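Local structure of uncharacterized protein YLR132C (Kluyveromyces marxianus, 6PFQ) at residues A[12-17]-A[61-66]; A[95-100]-A[118-123]. The protein is the Usb1 of this yeast, a 2H-superfamily phosphodiesterase that probably acts as an exoribonuclease on U6 snRNA. All coordinates share one frame; numbering follows the deposited sequence.

Interaction 1 of 2, residues A[12-17]-A[61-66]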
loop_
_atom_site.group_PDB
_atom_site.type_symbol
_atom_site.label_atom_id
_atom_site.label_comp_id
_atom_site.label_asym_id
_atom_site.label_seq_id
_atom_site.Cartn_x
_atom_site.Cartn_y
_atom_site.Cartn_z
ATOM N N LEU A 12 -0.812 11.009 0.227
ATOM C CA LEU A 12 -1.549 10.799 -1.015
ATOM C C LEU A 12 -1.672 9.311 -1.303
ATOM O O LEU A 12 -0.723 8.562 -1.078
ATOM C CB LEU A 12 -0.828 11.454 -2.190
ATOM C CG LEU A 12 -1.061 12.960 -2.094
ATOM C CD1 LEU A 12 0.114 13.732 -2.703
ATOM C CD2 LEU A 12 -2.386 13.298 -2.765
ATOM N N PHE A 13 -2.823 8.881 -1.826
ATOM C CA PHE A 13 -3.001 7.460 -2.111
ATOM C C PHE A 13 -4.114 7.272 -3.135
ATOM O O PHE A 13 -4.846 8.203 -3.458
ATOM C CB PHE A 13 -3.331 6.656 -0.845
ATOM C CG PHE A 13 -4.562 7.152 -0.101
ATOM C CD1 PHE A 13 -4.490 8.258 0.740
ATOM C CD2 PHE A 13 -5.775 6.464 -0.199
ATOM C CE1 PHE A 13 -5.630 8.690 1.455
ATOM C CE2 PHE A 13 -6.897 6.880 0.505
ATOM C CZ PHE A 13 -6.824 7.968 1.334
ATOM N N LEU A 14 -4.159 6.061 -3.706
ATOM C CA LEU A 14 -5.250 5.561 -4.546
ATOM C C LEU A 14 -6.096 4.621 -3.707
ATOM O O LEU A 14 -5.567 3.846 -2.904
ATOM C CB LEU A 14 -4.735 4.764 -5.768
ATOM C CG LEU A 14 -3.791 5.392 -6.774
ATOM C CD1 LEU A 14 -3.539 4.465 -7.909
ATOM C CD2 LEU A 14 -4.442 6.670 -7.314
ATOM N N GLU A 15 -7.401 4.667 -3.895
ATOM C CA GLU A 15 -8.322 3.793 -3.170
ATOM C C GLU A 15 -8.886 2.755 -4.133
ATOM O O GLU A 15 -9.315 3.108 -5.240
ATOM C CB GLU A 15 -9.444 4.634 -2.550
ATOM C CG GLU A 15 -10.508 3.857 -1.889
ATOM C CD GLU A 15 -11.604 4.784 -1.379
ATOM O OE1 GLU A 15 -11.431 5.338 -0.275
ATOM O OE2 GLU A 15 -12.592 4.968 -2.112
ATOM N N LEU A 16 -8.861 1.481 -3.721
ATOM C CA LEU A 16 -9.244 0.332 -4.552
ATOM C C LEU A 16 -10.416 -0.388 -3.888
ATOM O O LEU A 16 -10.236 -1.106 -2.896
ATOM C CB LEU A 16 -8.075 -0.652 -4.743
ATOM C CG LEU A 16 -6.723 -0.032 -5.087
ATOM C CD1 LEU A 16 -5.687 -1.160 -5.147
ATOM C CD2 LEU A 16 -6.816 0.691 -6.453
ATOM N N ARG A 17 -11.617 -0.194 -4.414
ATOM C CA ARG A 17 -12.783 -0.882 -3.880
ATOM C C ARG A 17 -12.947 -2.197 -4.623
ATOM O O ARG A 17 -13.000 -2.206 -5.854
ATOM C CB ARG A 17 -14.024 0.003 -3.988
ATOM C CG ARG A 17 -13.898 1.305 -3.151
ATOM C CD ARG A 17 -15.060 2.282 -3.411
ATOM N NE ARG A 17 -16.321 1.550 -3.402
ATOM C CZ ARG A 17 -17.061 1.380 -2.306
ATOM N NH1 ARG A 17 -16.666 1.898 -1.147
ATOM N NH2 ARG A 17 -18.180 0.684 -2.367
ATOM N N VAL A 61 -3.134 2.081 -2.771
ATOM C CA VAL A 61 -1.744 2.250 -3.214
ATOM C C VAL A 61 -1.238 3.551 -2.601
ATOM O O VAL A 61 -1.771 4.621 -2.911
ATOM C CB VAL A 61 -1.602 2.305 -4.738
ATOM C CG1 VAL A 61 -0.111 2.508 -5.127
ATOM C CG2 VAL A 61 -2.214 1.082 -5.428
ATOM N N SER A 62 -0.228 3.467 -1.737
ATOM C CA SER A 62 0.416 4.681 -1.225
ATOM C C SER A 62 1.186 5.378 -2.340
ATOM O O SER A 62 1.935 4.736 -3.085
ATOM C CB SER A 62 1.382 4.338 -0.088
ATOM O OG SER A 62 0.661 3.747 0.964
ATOM N N LEU A 63 1.017 6.699 -2.434
ATOM C CA LEU A 63 1.667 7.521 -3.450
ATOM C C LEU A 63 2.608 8.556 -2.858
ATOM O O LEU A 63 3.344 9.203 -3.617
ATOM C CB LEU A 63 0.613 8.243 -4.310
ATOM C CG LEU A 63 -0.322 7.323 -5.077
ATOM C CD1 LEU A 63 -1.447 8.162 -5.789
ATOM C CD2 LEU A 63 0.461 6.527 -6.094
ATOM N N SER A 64 2.622 8.721 -1.535
ATOM C CA SER A 64 3.615 9.569 -0.883
ATOM C C SER A 64 3.972 8.965 0.463
ATOM O O SER A 64 3.227 8.143 1.017
ATOM C CB SER A 64 3.109 11.006 -0.672
ATOM O OG SER A 64 2.103 10.992 0.324
ATOM N N GLU A 65 5.120 9.404 0.985
ATOM C CA GLU A 65 5.429 9.215 2.390
ATOM C C GLU A 65 4.448 10.028 3.247
ATOM O O GLU A 65 3.596 10.759 2.733
ATOM C CB GLU A 65 6.881 9.629 2.669
ATOM C CG GLU A 65 7.186 11.055 2.273
ATOM C CD GLU A 65 8.669 11.383 2.182
ATOM O OE1 GLU A 65 9.447 10.611 1.578
ATOM O OE2 GLU A 65 9.057 12.442 2.730
ATOM N N THR A 66 4.517 9.836 4.570
ATOM C CA THR A 66 3.790 10.691 5.503
ATOM C C THR A 66 4.437 12.058 5.463
ATOM O O THR A 66 5.589 12.214 5.885
ATOM C CB THR A 66 3.820 10.113 6.916
ATOM O OG1 THR A 66 3.081 8.893 6.939
ATOM C CG2 THR A 66 3.175 11.070 7.882
#

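Interaction 2 of 2, residues A[95-100]-A[118-123]. Unlike the reference sequence in segment 118-123: Pro122 (reference Gln).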
loop_
_atom_site.group_PDB
_atom_site.type_symbol
_atom_site.label_atom_id
_atom_site.label_comp_id
_atom_site.label_asym_id
_atom_site.label_seq_id
_atom_site.Cartn_x
_atom_site.Cartn_y
_atom_site.Cartn_z
ATOM N N PRO A 95 -4.502 3.024 -14.489
ATOM C CA PRO A 95 -4.777 1.606 -14.246
ATOM C C PRO A 95 -3.946 1.120 -13.070
ATOM O O PRO A 95 -2.833 1.597 -12.820
ATOM C CB PRO A 95 -4.331 0.940 -15.553
ATOM C CG PRO A 95 -3.186 1.832 -16.023
ATOM C CD PRO A 95 -3.510 3.243 -15.564
ATOM N N VAL A 96 -4.518 0.189 -12.310
ATOM C CA VAL A 96 -3.771 -0.484 -11.258
ATOM C C VAL A 96 -3.836 -1.981 -11.515
ATOM O O VAL A 96 -4.917 -2.587 -11.500
ATOM C CB VAL A 96 -4.294 -0.138 -9.857
ATOM C CG1 VAL A 96 -3.499 -0.894 -8.821
ATOM C CG2 VAL A 96 -4.150 1.348 -9.593
ATOM N N ALA A 97 -2.671 -2.586 -11.688
ATOM C CA ALA A 97 -2.567 -4.031 -11.852
ATOM C C ALA A 97 -1.236 -4.417 -11.236
ATOM O O ALA A 97 -0.402 -3.553 -10.950
ATOM C CB ALA A 97 -2.644 -4.464 -13.336
ATOM N N LEU A 98 -1.076 -5.706 -10.954
ATOM C CA LEU A 98 0.036 -6.192 -10.138
ATOM C C LEU A 98 0.919 -7.150 -10.929
ATOM O O LEU A 98 0.471 -7.801 -11.878
ATOM C CB LEU A 98 -0.493 -6.890 -8.892
ATOM C CG LEU A 98 -1.480 -5.919 -8.182
ATOM C CD1 LEU A 98 -2.371 -6.699 -7.262
ATOM C CD2 LEU A 98 -0.695 -4.775 -7.476
ATOM N N SER A 99 2.179 -7.245 -10.528
ATOM C CA SER A 99 3.082 -8.137 -11.227
ATOM C C SER A 99 4.015 -8.758 -10.201
ATOM O O SER A 99 4.294 -8.149 -9.156
ATOM C CB SER A 99 3.844 -7.311 -12.278
ATOM O OG SER A 99 4.894 -8.029 -12.782
ATOM N N GLY A 100 4.480 -9.984 -10.472
ATOM C CA GLY A 100 5.544 -10.532 -9.636
ATOM C C GLY A 100 4.984 -11.265 -8.434
ATOM O O GLY A 100 3.813 -11.643 -8.386
ATOM N N GLY A 118 3.779 -6.064 -5.856
ATOM C CA GLY A 118 4.168 -4.833 -6.524
ATOM C C GLY A 118 3.290 -4.485 -7.723
ATOM O O GLY A 118 2.693 -5.340 -8.383
ATOM N N LEU A 119 3.228 -3.192 -8.042
ATOM C CA LEU A 119 2.465 -2.803 -9.230
ATOM C C LEU A 119 3.162 -3.240 -10.515
ATOM O O LEU A 119 4.400 -3.286 -10.599
ATOM C CB LEU A 119 2.283 -1.289 -9.282
ATOM C CG LEU A 119 0.890 -0.819 -8.777
ATOM C CD1 LEU A 119 0.688 -1.234 -7.289
ATOM C CD2 LEU A 119 0.741 0.698 -8.923
ATOM N N SER A 120 2.349 -3.506 -11.538
ATOM C CA SER A 120 2.892 -3.857 -12.854
ATOM C C SER A 120 3.653 -2.686 -13.489
ATOM O O SER A 120 3.519 -1.512 -13.109
ATOM C CB SER A 120 1.754 -4.290 -13.790
ATOM O OG SER A 120 1.007 -3.155 -14.184
ATOM N N GLU A 121 4.498 -3.033 -14.469
ATOM C CA GLU A 121 5.286 -2.003 -15.143
ATOM C C GLU A 121 4.409 -0.918 -15.758
ATOM O O GLU A 121 4.712 0.267 -15.554
ATOM C CB GLU A 121 6.193 -2.643 -16.201
ATOM C CG GLU A 121 7.187 -1.639 -16.710
ATOM C CD GLU A 121 8.100 -2.226 -17.790
ATOM O OE1 GLU A 121 7.732 -3.229 -18.431
ATOM O OE2 GLU A 121 9.190 -1.679 -17.953
ATOM N N PRO A 122 3.329 -1.227 -16.480
ATOM C CA PRO A 122 2.490 -0.129 -17.004
ATOM C C PRO A 122 1.813 0.684 -15.910
ATOM O O PRO A 122 1.684 1.901 -16.054
ATOM C CB PRO A 122 1.454 -0.854 -17.876
ATOM C CG PRO A 122 2.043 -2.204 -18.168
ATOM C CD PRO A 122 2.865 -2.551 -16.957
ATOM N N ALA A 123 1.391 0.056 -14.811
ATOM C CA ALA A 123 0.797 0.832 -13.724
ATOM C C ALA A 123 1.810 1.796 -13.122
ATOM O O ALA A 123 1.496 2.964 -12.873
ATOM C CB ALA A 123 0.225 -0.108 -12.644
HETATM O O HOH W 1 -1.221 3.825 -13.090
HETATM O O HOH W 2 5.499 -8.235 -6.680
HETATM O O HOH W 3 4.675 -5.825 -15.317
#

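Interaction 1 of 2, residues A[12-17]-A[61-66]
Leu14 and Val61 form an antiparallel hydrogen-bonded pair: Leu14 N donates to Val61 O at 2.9 Å, and Val61 N to Leu14 O at 3.0 Å. Beyond the neighbouring non-hydrogen-bonded pair of Phe13 and Ser62, Leu12 O takes Leu63 N at 2.9 Å and, weakly, Ser64 N. There the side chain of Ser64 replaces a backbone acceptor: its OG receives Leu12 N at 2.9 Å and donates to Glu65 O, which ties Leu12 to the backbone of Glu65. With chi1 70°, OG sits between its own N and carbonyl carbon, which turns it toward Leu12 N.

Apolar contacts line the face of Leu14 and Val61. The CD2 methyl of Leu14 meets CD1 of Leu63 at 3.7 Å as the two leucines cross obliquely, while Val61 CG2 reaches Leu16 CD1 at 4.1 Å. Phe13 and Ser62 point to the other face, that of His60 and Ser62, both UMP-binding residues, though no nucleotide is bound here.

Strand 9-16 is thus clamped between 59-68 and 204-209, Phe13 bonding through its backbone to Lys206; the leucine face is covered by Val94 and Val96 of strand 94-99 and Leu127 of helix 121-137.

Interaction 2 of 2, residues A[95-100]-A[118-123]
Leu98 and Leu119 face each other as an antiparallel non-hydrogen-bonded pair, flanked by two backbone bonds: Ser99 N to Gly118 O at 2.9 Å, and Ser120 N to Ala97 O at 2.8 Å. The second is nearly straight at hydrogen (171°), although the donor stands above the carbonyl plane of Ala97.

Where the strand gives way to helix 121-137, Ser120 is the N-cap, its OG accepting Ala123 N at 3.3 Å. A chi1 of 73° swings that hydroxyl back over the first turn of the helix, beside Ala97 CB, and Ser99 CB lies against Ser120 CA at 3.6 Å. Ala123 CB presses on Pro95 O at 3.5 Å. The leucines of the pair diverge at CB, yet Leu98 CD2 comes back to Leu119 CD1 at 3.8 Å, and both pack on Val155.

Without the Ser120 hydroxyl, as with an alanine here, Ala123 N would probably lose its capping acceptor and the first helical turn would be less firmly fixed. One water joins the carbonyls of Pro95 and Ala123 by donating to both; another links Ser99 O to Gly118 N. Direct and water-mediated main-chain bonds thus hold the strand-to-helix junction against strand 94-99, but the buried Ala97 N has no partner in the model, so the pairing is incomplete.

Both segments of interaction 1 precede those of interaction 2 in the sequence, and the centres of the two contacts lie about 14 Å apart. Each belongs to a different antiparallel sheet: 12-17 with 61-66 to the four-stranded one, 95-100 with 118-123 to the six-stranded one. The sheets meet through apolar side chains, Leu14 CD1 packing on Val96 CG2 at 3.6 Å and Val61 CG2 on Val96 CG1 at 4.1 Å. Helix 121-137, which starts in interaction 2, also covers Leu12 and Leu63 of interaction 1. The two sheets bring together residues of the UMP site, empty of nucleotide here: Ser62 in interaction 1 and His154 beside Gly118 of interaction 2, consistent with the two-lobed build of 2H phosphodiesterases.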